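Local coordinates for extracellular solute-binding protein, family 7 (Colwellia psychrerythraea, PDB 4PET) that binds calcium and pyruvate, probably as the periplasmic receptor that delivers a small carboxylate to a TRAP transporter, at residues A[174-179]-A[209-214]; A[151-156]-A[234-239]; A[230-235]-A[296-301]. All coordinates share one frame; numbering follows the deposited sequence.

Contact 1: residues A[174-179]-A[209-214]. With CA (calcium ion), chain E; PYR (pyruvic acid), chain D.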
loop_
_atom_site.group_PDB
_atom_site.type_symbol
_atom_site.label_atom_id
_atom_site.label_comp_id
_atom_site.label_asym_id
_atom_site.label_seq_id
_atom_site.Cartn_x
_atom_site.Cartn_y
_atom_site.Cartn_z
ATOM N N ARG A 174 2.430 14.615 24.492
ATOM C CA ARG A 174 2.639 13.216 24.160
ATOM C C ARG A 174 2.900 13.052 22.667
ATOM O O ARG A 174 2.018 13.304 21.827
ATOM C CB ARG A 174 1.461 12.352 24.595
ATOM C CG ARG A 174 1.708 10.899 24.458
ATOM C CD ARG A 174 1.275 10.365 23.095
ATOM N NE ARG A 174 1.719 8.995 22.936
ATOM C CZ ARG A 174 1.758 8.319 21.797
ATOM N NH1 ARG A 174 1.355 8.863 20.668
ATOM N NH2 ARG A 174 2.221 7.083 21.793
ATOM N N ILE A 175 4.131 12.652 22.349
ATOM C CA ILE A 175 4.567 12.429 20.978
ATOM C C ILE A 175 5.817 11.531 21.029
ATOM O O ILE A 175 6.782 11.866 21.700
ATOM C CB ILE A 175 4.861 13.760 20.266
ATOM C CG1 ILE A 175 5.204 13.544 18.782
ATOM C CG2 ILE A 175 5.934 14.593 21.047
ATOM C CD1 ILE A 175 5.291 14.837 18.000
ATOM N N PRO A 176 5.776 10.376 20.345
ATOM C CA PRO A 176 6.896 9.424 20.374
ATOM C C PRO A 176 7.960 9.658 19.300
ATOM O O PRO A 176 7.894 10.605 18.474
ATOM C CB PRO A 176 6.203 8.092 20.133
ATOM C CG PRO A 176 5.048 8.464 19.162
ATOM C CD PRO A 176 4.664 9.881 19.499
ATOM N N GLY A 177 8.957 8.777 19.323
ATOM C CA GLY A 177 9.897 8.658 18.243
ATOM C C GLY A 177 10.732 9.887 18.045
ATOM O O GLY A 177 10.958 10.722 18.961
ATOM N N PHE A 178 11.197 10.008 16.816
ATOM C CA PHE A 178 12.158 11.025 16.486
ATOM C C PHE A 178 11.554 12.435 16.559
ATOM O O PHE A 178 12.264 13.393 16.892
ATOM C CB PHE A 178 12.761 10.767 15.106
ATOM C CG PHE A 178 14.052 11.504 14.894
ATOM C CD1 PHE A 178 15.201 11.116 15.560
ATOM C CD2 PHE A 178 14.115 12.596 14.067
ATOM C CE1 PHE A 178 16.397 11.809 15.379
ATOM C CE2 PHE A 178 15.297 13.275 13.874
ATOM C CZ PHE A 178 16.430 12.898 14.541
ATOM N N ALA A 179 10.260 12.566 16.257
ATOM C CA ALA A 179 9.613 13.885 16.373
ATOM C C ALA A 179 9.699 14.407 17.824
ATOM O O ALA A 179 9.830 15.611 18.070
ATOM C CB ALA A 179 8.164 13.837 15.888
ATOM N N ALA A 209 -0.903 18.890 25.056
ATOM C CA ALA A 209 -1.248 18.486 23.692
ATOM C C ALA A 209 -0.800 17.051 23.520
ATOM O O ALA A 209 -0.005 16.536 24.330
ATOM C CB ALA A 209 -0.532 19.367 22.719
ATOM N N LEU A 210 -1.276 16.405 22.471
ATOM C CA LEU A 210 -0.845 15.054 22.178
ATOM C C LEU A 210 -1.095 14.784 20.725
ATOM O O LEU A 210 -1.898 15.473 20.077
ATOM C CB LEU A 210 -1.596 14.023 23.037
ATOM C CG LEU A 210 -3.124 13.900 22.889
ATOM C CD1 LEU A 210 -3.532 13.047 21.684
ATOM C CD2 LEU A 210 -3.667 13.303 24.161
ATOM N N GLU A 211 -0.427 13.767 20.216
ATOM C CA GLU A 211 -0.824 13.209 18.942
ATOM C C GLU A 211 -1.018 11.724 19.164
ATOM O O GLU A 211 -0.428 11.123 20.086
ATOM C CB GLU A 211 0.187 13.564 17.843
ATOM C CG GLU A 211 1.546 12.920 17.932
ATOM C CD GLU A 211 1.510 11.481 17.418
ATOM O OE1 GLU A 211 1.928 10.573 18.151
ATOM O OE2 GLU A 211 1.029 11.254 16.285
ATOM N N TRP A 212 -1.890 11.127 18.370
ATOM C CA TRP A 212 -2.051 9.687 18.415
ATOM C C TRP A 212 -1.897 9.131 16.994
ATOM O O TRP A 212 -0.778 8.771 16.627
ATOM C CB TRP A 212 -3.343 9.272 19.121
ATOM C CG TRP A 212 -3.602 7.824 19.052
ATOM C CD1 TRP A 212 -4.658 7.209 18.440
ATOM C CD2 TRP A 212 -2.774 6.785 19.561
ATOM N NE1 TRP A 212 -4.536 5.853 18.538
ATOM C CE2 TRP A 212 -3.383 5.559 19.223
ATOM C CE3 TRP A 212 -1.571 6.765 20.283
ATOM C CZ2 TRP A 212 -2.852 4.332 19.594
ATOM C CZ3 TRP A 212 -1.037 5.549 20.639
ATOM C CH2 TRP A 212 -1.669 4.341 20.289
ATOM N N VAL A 213 -2.970 9.114 16.196
ATOM C CA VAL A 213 -2.877 8.629 14.817
ATOM C C VAL A 213 -3.518 9.554 13.791
ATOM O O VAL A 213 -2.863 10.056 12.868
ATOM C CB VAL A 213 -3.485 7.218 14.684
ATOM C CG1 VAL A 213 -3.531 6.806 13.205
ATOM C CG2 VAL A 213 -2.661 6.208 15.517
ATOM N N GLY A 214 -4.810 9.784 13.961
ATOM C CA GLY A 214 -5.587 10.466 12.949
ATOM C C GLY A 214 -7.046 10.094 13.078
ATOM O O GLY A 214 -7.472 9.502 14.073
HETATM CA CA CA E . 1.573 8.896 16.399
HETATM C C PYR D . 1.841 6.241 18.300
HETATM O O PYR D . 1.923 7.541 18.399
HETATM O OXT PYR D . 2.152 5.558 19.364
HETATM C CA PYR D . 1.350 5.628 17.127
HETATM O O3 PYR D . 1.236 6.299 16.009
HETATM C CB PYR D . 0.888 4.203 17.131
#
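Arg-174 pairs with Leu-210 as neighbouring parallel strands. Two backbone bonds hold the pair: Arg-174 N to Ala-209 O at 3.1 Å, and Glu-211 N to Arg-174 O at 3.0 Å. The dense part lies at the pyruvate. The Arg-174 chain bends at chi2 (-91°), which brings its guanidinium to Glu-211 O and the pyruvate carboxylate. Arg-174 NH1 donates to Glu-211 O at 2.9 Å. Arg-174 NH1 also donates to pyruvate O at 2.7 Å. Arg-174 NH2 reaches pyruvate OXT at 2.9 Å, almost straight (175°). The edge of the Trp-212 ring comes over a face of the guanidinium, Trp-212 CE3 3.6 Å from Arg-174 NH1. Glu-211, bent at chi2, grips calcium with both carboxylate oxygens, and Trp-212 adds its carbonyl O. The looser part is apolar: Ile-175 CG1 only brushes Glu-211 CG at 3.8 Å. Past Pro-176 the segments part, as helix 177-185 leads off. Every touching residue is buried, so neither part faces solvent. With a leucine here, pyruvate would probably be left with calcium but lose both guanidinium bonds, and Glu-211 O one donor. Arginine and calcium thus share the anion: pyruvate O bridges the two, which suggests recognition of a metal-bound carboxylate.

Contact 2: residues A[151-156]-A[234-239]. With CA (calcium ion), chain E; PYR (pyruvic acid), chain D.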
loop_
_atom_site.group_PDB
_atom_site.type_symbol
_atom_site.label_atom_id
_atom_site.label_comp_id
_atom_site.label_asym_id
_atom_site.label_seq_id
_atom_site.Cartn_x
_atom_site.Cartn_y
_atom_site.Cartn_z
ATOM N N GLY A 151 -0.656 4.943 7.606
ATOM C CA GLY A 151 -0.570 6.061 6.683
ATOM C C GLY A 151 -0.188 7.351 7.420
ATOM O O GLY A 151 0.327 7.321 8.525
ATOM N N ASN A 152 -0.389 8.487 6.762
ATOM C CA ASN A 152 0.160 9.752 7.230
ATOM C C ASN A 152 -0.647 10.222 8.448
ATOM O O ASN A 152 -1.888 10.192 8.442
ATOM C CB ASN A 152 0.027 10.791 6.097
ATOM C CG ASN A 152 1.236 11.686 5.989
ATOM O OD1 ASN A 152 1.612 12.347 6.949
ATOM N ND2 ASN A 152 1.879 11.681 4.823
ATOM N N GLN A 153 0.024 10.634 9.514
ATOM C CA GLN A 153 -0.709 10.933 10.749
ATOM C C GLN A 153 -0.941 12.425 10.915
ATOM O O GLN A 153 -0.191 13.240 10.374
ATOM C CB GLN A 153 0.037 10.366 11.968
ATOM C CG GLN A 153 0.188 8.857 11.912
ATOM C CD GLN A 153 0.686 8.249 13.178
ATOM O OE1 GLN A 153 1.135 8.965 14.095
ATOM N NE2 GLN A 153 0.558 6.925 13.286
HETATM N N MSE A 154 -1.983 12.779 11.674
HETATM C CA MSE A 154 -2.293 14.173 11.952
HETATM C C MSE A 154 -1.302 14.703 12.991
HETATM O O MSE A 154 -0.690 13.915 13.727
HETATM C CB MSE A 154 -3.761 14.317 12.431
HETATM C CG MSE A 154 -4.787 13.898 11.369
HETATM SE SE MSE A 154 -4.873 15.213 9.968
HETATM C CE MSE A 154 -5.640 16.636 11.042
ATOM N N GLY A 155 -1.120 16.025 13.020
ATOM C CA GLY A 155 -0.184 16.690 13.914
ATOM C C GLY A 155 -0.573 16.599 15.384
ATOM O O GLY A 155 0.285 16.730 16.281
ATOM N N GLY A 156 -1.872 16.404 15.630
ATOM C CA GLY A 156 -2.349 16.201 16.984
ATOM C C GLY A 156 -3.394 17.174 17.459
ATOM O O GLY A 156 -3.903 18.021 16.714
ATOM N N TRP A 234 3.319 15.950 9.488
ATOM C CA TRP A 234 4.720 16.281 9.179
ATOM C C TRP A 234 5.666 15.266 9.830
ATOM O O TRP A 234 6.695 14.910 9.282
ATOM C CB TRP A 234 5.101 17.700 9.649
ATOM C CG TRP A 234 5.005 17.916 11.157
ATOM C CD1 TRP A 234 3.917 18.348 11.856
ATOM C CD2 TRP A 234 6.033 17.667 12.134
ATOM N NE1 TRP A 234 4.213 18.417 13.210
ATOM C CE2 TRP A 234 5.499 17.987 13.404
ATOM C CE3 TRP A 234 7.353 17.211 12.058
ATOM C CZ2 TRP A 234 6.246 17.882 14.593
ATOM C CZ3 TRP A 234 8.102 17.120 13.253
ATOM C CH2 TRP A 234 7.525 17.444 14.500
ATOM N N HIS A 235 5.261 14.767 10.991
ATOM C CA HIS A 235 6.126 14.033 11.927
ATOM C C HIS A 235 6.052 12.518 11.753
ATOM O O HIS A 235 7.020 11.793 12.060
ATOM C CB HIS A 235 5.678 14.359 13.345
ATOM C CG HIS A 235 4.273 13.938 13.607
ATOM N ND1 HIS A 235 3.945 13.003 14.556
ATOM C CD2 HIS A 235 3.114 14.272 12.986
ATOM C CE1 HIS A 235 2.641 12.784 14.522
ATOM N NE2 HIS A 235 2.116 13.544 13.583
ATOM N N GLU A 236 4.896 12.033 11.288
ATOM C CA GLU A 236 4.706 10.601 11.072
ATOM C C GLU A 236 4.011 10.305 9.746
ATOM O O GLU A 236 2.819 9.979 9.707
ATOM C CB GLU A 236 3.935 9.970 12.233
ATOM C CG GLU A 236 4.700 9.961 13.560
ATOM C CD GLU A 236 4.031 9.091 14.622
ATOM O OE1 GLU A 236 3.811 7.893 14.354
ATOM O OE2 GLU A 236 3.718 9.602 15.707
ATOM N N PRO A 237 4.759 10.403 8.636
ATOM C CA PRO A 237 4.142 10.262 7.294
ATOM C C PRO A 237 3.691 8.867 6.923
ATOM O O PRO A 237 2.863 8.724 6.014
ATOM C CB PRO A 237 5.264 10.677 6.339
ATOM C CG PRO A 237 6.552 10.401 7.135
ATOM C CD PRO A 237 6.177 10.782 8.562
ATOM N N GLY A 238 4.240 7.858 7.604
ATOM C CA GLY A 238 4.067 6.475 7.215
ATOM C C GLY A 238 4.399 5.516 8.353
ATOM O O GLY A 238 5.269 4.658 8.242
ATOM N N THR A 239 3.647 5.658 9.432
ATOM C CA THR A 239 3.869 4.896 10.645
ATOM C C THR A 239 3.562 3.429 10.487
ATOM O O THR A 239 2.417 3.031 10.297
ATOM C CB THR A 239 3.059 5.501 11.804
ATOM O OG1 THR A 239 3.464 6.857 11.974
ATOM C CG2 THR A 239 3.268 4.705 13.108
HETATM CA CA CA E . 1.573 8.896 16.399
HETATM C C PYR D . 1.841 6.241 18.300
HETATM O O PYR D . 1.923 7.541 18.399
HETATM O OXT PYR D . 2.152 5.558 19.364
HETATM C CA PYR D . 1.350 5.628 17.127
HETATM O O3 PYR D . 1.236 6.299 16.009
HETATM C CB PYR D . 0.888 4.203 17.131
HETATM O O HOH W 1 2.470 13.237 9.573
#
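Gln-153 and Glu-236 meet at the calcium ion, where two loops run past each other in opposite directions. Along 234-239, Trp-234 comes first and acts through its backbone. Trp-234 N donates to a bound water at 2.8 Å. That water also accepts from Glu-236 N and donates to Asn-152 OD1 and Gln-153 O, so four bonds fix it between the loops. The Asn-152 amide has another partner, Asp-347 of the second subunit, through ND2.

Next, His-235 CG sits between the backbone N and the carbonyl carbon (chi1 61°), a torsion that brings the ring end to the other loop. His-235 NE2 donates to Met-154 O, 2.8 Å away. The donor stands 50° above that carbonyl plane.

Glu-236 works at both ends. Glu-236 O accepts from Gln-153 N at 2.9 Å, and Glu-236 OE2 binds calcium at 2.4 Å. The Gln-153 side chain, also a calcium ligand, crosses that of Glu-236 with amide and carboxylate planes 46° apart. Glu-236 OE1 is held on the anti side by Thr-239 OG1 at 2.6 Å, and is also hydrogen-bonded to Tyr-96. These two hydroxyls, neither a calcium ligand, probably hold the turn of the carboxylate.

Pro-237 O lies 3.1 Å from Asn-152 CA, a CH...O contact. Thr-239 closes the run, with CG2 3.9 Å from pyruvate O3.

Each loop links a strand of the five-stranded sheet to one of the six-stranded sheet. The arrangement is that of the interdomain crossover of a two-lobed solute-binding protein, with part of the ligand site built on the crossing loops.

Contact 3: residues A[230-235]-A[296-301]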
loop_
_atom_site.group_PDB
_atom_site.type_symbol
_atom_site.label_atom_id
_atom_site.label_comp_id
_atom_site.label_asym_id
_atom_site.label_seq_id
_atom_site.Cartn_x
_atom_site.Cartn_y
_atom_site.Cartn_z
ATOM N N TYR A 230 -7.050 20.731 15.884
ATOM C CA TYR A 230 -6.606 19.484 15.297
ATOM C C TYR A 230 -5.635 19.833 14.168
ATOM O O TYR A 230 -6.029 20.388 13.142
ATOM C CB TYR A 230 -7.819 18.730 14.776
ATOM C CG TYR A 230 -7.615 17.245 14.515
ATOM C CD1 TYR A 230 -6.492 16.569 14.973
ATOM C CD2 TYR A 230 -8.561 16.528 13.796
ATOM C CE1 TYR A 230 -6.339 15.219 14.759
ATOM C CE2 TYR A 230 -8.425 15.183 13.572
ATOM C CZ TYR A 230 -7.309 14.533 14.036
ATOM O OH TYR A 230 -7.182 13.190 13.790
ATOM N N TYR A 231 -4.365 19.518 14.371
ATOM C CA TYR A 231 -3.314 19.994 13.502
ATOM C C TYR A 231 -2.991 18.979 12.441
ATOM O O TYR A 231 -3.079 17.756 12.676
ATOM C CB TYR A 231 -2.048 20.338 14.323
ATOM C CG TYR A 231 -2.091 21.754 14.844
ATOM C CD1 TYR A 231 -2.836 22.075 15.976
ATOM C CD2 TYR A 231 -1.431 22.785 14.178
ATOM C CE1 TYR A 231 -2.907 23.362 16.437
ATOM C CE2 TYR A 231 -1.504 24.089 14.639
ATOM C CZ TYR A 231 -2.250 24.366 15.766
ATOM O OH TYR A 231 -2.354 25.651 16.256
ATOM N N THR A 232 -2.624 19.476 11.268
ATOM C CA THR A 232 -2.147 18.596 10.199
ATOM C C THR A 232 -0.688 18.134 10.471
ATOM O O THR A 232 0.014 18.756 11.265
ATOM C CB THR A 232 -2.235 19.299 8.841
ATOM O OG1 THR A 232 -1.405 20.462 8.859
ATOM C CG2 THR A 232 -3.700 19.706 8.513
ATOM N N GLY A 233 -0.252 17.084 9.769
ATOM C CA GLY A 233 0.992 16.363 10.048
ATOM C C GLY A 233 2.289 16.792 9.344
ATOM O O GLY A 233 2.366 17.846 8.702
ATOM N N TRP A 234 3.319 15.950 9.488
ATOM C CA TRP A 234 4.720 16.281 9.179
ATOM C C TRP A 234 5.666 15.266 9.830
ATOM O O TRP A 234 6.695 14.910 9.282
ATOM C CB TRP A 234 5.101 17.700 9.649
ATOM C CG TRP A 234 5.005 17.916 11.157
ATOM C CD1 TRP A 234 3.917 18.348 11.856
ATOM C CD2 TRP A 234 6.033 17.667 12.134
ATOM N NE1 TRP A 234 4.213 18.417 13.210
ATOM C CE2 TRP A 234 5.499 17.987 13.404
ATOM C CE3 TRP A 234 7.353 17.211 12.058
ATOM C CZ2 TRP A 234 6.246 17.882 14.593
ATOM C CZ3 TRP A 234 8.102 17.120 13.253
ATOM C CH2 TRP A 234 7.525 17.444 14.500
ATOM N N HIS A 235 5.261 14.767 10.991
ATOM C CA HIS A 235 6.126 14.033 11.927
ATOM C C HIS A 235 6.052 12.518 11.753
ATOM O O HIS A 235 7.020 11.793 12.060
ATOM C CB HIS A 235 5.678 14.359 13.345
ATOM C CG HIS A 235 4.273 13.938 13.607
ATOM N ND1 HIS A 235 3.945 13.003 14.556
ATOM C CD2 HIS A 235 3.114 14.272 12.986
ATOM C CE1 HIS A 235 2.641 12.784 14.522
ATOM N NE2 HIS A 235 2.116 13.544 13.583
HETATM N N MSE A 296 -9.677 22.616 12.584
HETATM C CA MSE A 296 -8.457 22.081 12.032
HETATM C C MSE A 296 -7.452 23.194 11.787
HETATM O O MSE A 296 -7.814 24.275 11.372
HETATM C CB MSE A 296 -8.749 21.260 10.769
HETATM C CG MSE A 296 -9.256 19.817 11.113
HETATM SE SE MSE A 296 -8.790 18.448 9.823
HETATM C CE MSE A 296 -7.947 19.628 8.590
ATOM N N ARG A 297 -6.178 22.923 12.088
ATOM C CA ARG A 297 -5.146 23.957 12.032
ATOM C C ARG A 297 -3.858 23.458 11.395
ATOM O O ARG A 297 -3.619 22.253 11.280
ATOM C CB ARG A 297 -4.812 24.503 13.441
ATOM C CG ARG A 297 -5.936 25.298 14.118
ATOM C CD ARG A 297 -6.141 26.641 13.478
ATOM N NE ARG A 297 -7.160 27.469 14.125
ATOM C CZ ARG A 297 -8.465 27.436 13.857
ATOM N NH1 ARG A 297 -8.957 26.566 12.987
ATOM N NH2 ARG A 297 -9.298 28.258 14.488
ATOM N N SER A 298 -3.015 24.413 11.028
ATOM C CA SER A 298 -1.725 24.134 10.452
ATOM C C SER A 298 -0.685 24.917 11.239
ATOM O O SER A 298 -0.977 25.976 11.789
ATOM C CB SER A 298 -1.726 24.576 8.990
ATOM O OG SER A 298 -2.294 23.569 8.176
ATOM N N PHE A 299 0.543 24.419 11.270
ATOM C CA PHE A 299 1.618 25.168 11.906
ATOM C C PHE A 299 2.058 26.326 10.984
ATOM O O PHE A 299 2.218 26.140 9.763
ATOM C CB PHE A 299 2.777 24.227 12.193
ATOM C CG PHE A 299 2.445 23.143 13.181
ATOM C CD1 PHE A 299 2.369 23.437 14.526
ATOM C CD2 PHE A 299 2.160 21.831 12.749
ATOM C CE1 PHE A 299 2.072 22.446 15.463
ATOM C CE2 PHE A 299 1.844 20.816 13.680
ATOM C CZ PHE A 299 1.802 21.127 15.040
ATOM N N PRO A 300 2.226 27.529 11.554
ATOM C CA PRO A 300 2.709 28.638 10.737
ATOM C C PRO A 300 4.062 28.325 10.072
ATOM O O PRO A 300 4.823 27.479 10.547
ATOM C CB PRO A 300 2.805 29.794 11.737
ATOM C CG PRO A 300 1.908 29.429 12.847
ATOM C CD PRO A 300 1.859 27.953 12.918
ATOM N N LYS A 301 4.345 28.999 8.955
ATOM C CA LYS A 301 5.531 28.710 8.162
ATOM C C LYS A 301 6.812 28.831 9.005
ATOM O O LYS A 301 7.699 27.997 8.868
ATOM C CB LYS A 301 5.605 29.637 6.940
HETATM O O HOH W 2 -1.942 27.431 14.289
#
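Tyr-230 and Tyr-231 pair in parallel with Met-296 and Arg-297, adding outer strand 295-297 to the sheet. The backbone bonds come first. Arg-297 N donates to Tyr-230 O at 2.7 Å, and Thr-232 N to Arg-297 O at 2.9 Å. Both acceptors also take a CA-H...O contact, from Met-296 and Tyr-231 respectively.

The aromatic contacts centre on Tyr-231. Its ring has a neighbour on each side. Arg-297 CB lies over one face, 3.5 Å from the Tyr-231 ring centroid, a CH-pi contact. On the opposite side is Phe-299, its ring stacked face to face on that of Tyr-231 with centroids 4.5 Å apart and planes tilted by 30°. The rings overlap off centre: Tyr-231 CD2 sits over the middle of the Phe-299 ring. Phe-299 has its CG anti to the carbonyl carbon (chi1 -64°), and the ring reaches back between Tyr-231 and Trp-234. Phe-299 CE2 comes within 3.4 Å of Trp-234 NE1, with the planes nearly perpendicular. On the other face of the sheet, the selenium of Met-296, present as selenomethionine, stands obliquely beside the Tyr-230 ring, 5.3 Å from its centroid.

Polar side chains add little between the segments. Thr-232 OG1 and Ser-298 OG share a weak hydrogen bond of 3.3 Å. Tyr-231 OH donates to a water that in turn donates to Ser-298 O; Ile-162 N also bonds this hydroxyl. The Arg-297 guanidinium leads away to a salt bridge with Glu-161, a bond to Gln-295 and one to Met-296 O.

The chemistry is thus divided. Backbone bonds set the strand register, and the cluster of Tyr-231, Phe-299 and Trp-234 supplies much of the apolar contact. The arginine packs by its aliphatic root and turns its charge away from Tyr-231, to Glu-161.

How the contacts relate
Contacts 1 and 2 are fully buried and build one site together: both supply calcium ligands and both touch pyruvate. Contact 3 lies farther out, partly exposed, about 13 Å from contact 1 and 10 Å from contact 2, centre to centre. Contacts 1 and 3 belong to the same six-stranded sheet, and contact 2 joins that sheet to the other lobe. Contacts 2 and 3 share Trp-234 and His-235; they also meet at a classic beta bulge, where Gly-155 and Gly-156 face Tyr-231. The chemistry follows place: charge and metal at the cleft, aromatic stacking at the sheet edge. The second subunit touches contacts 2 and 3, but not contact 1.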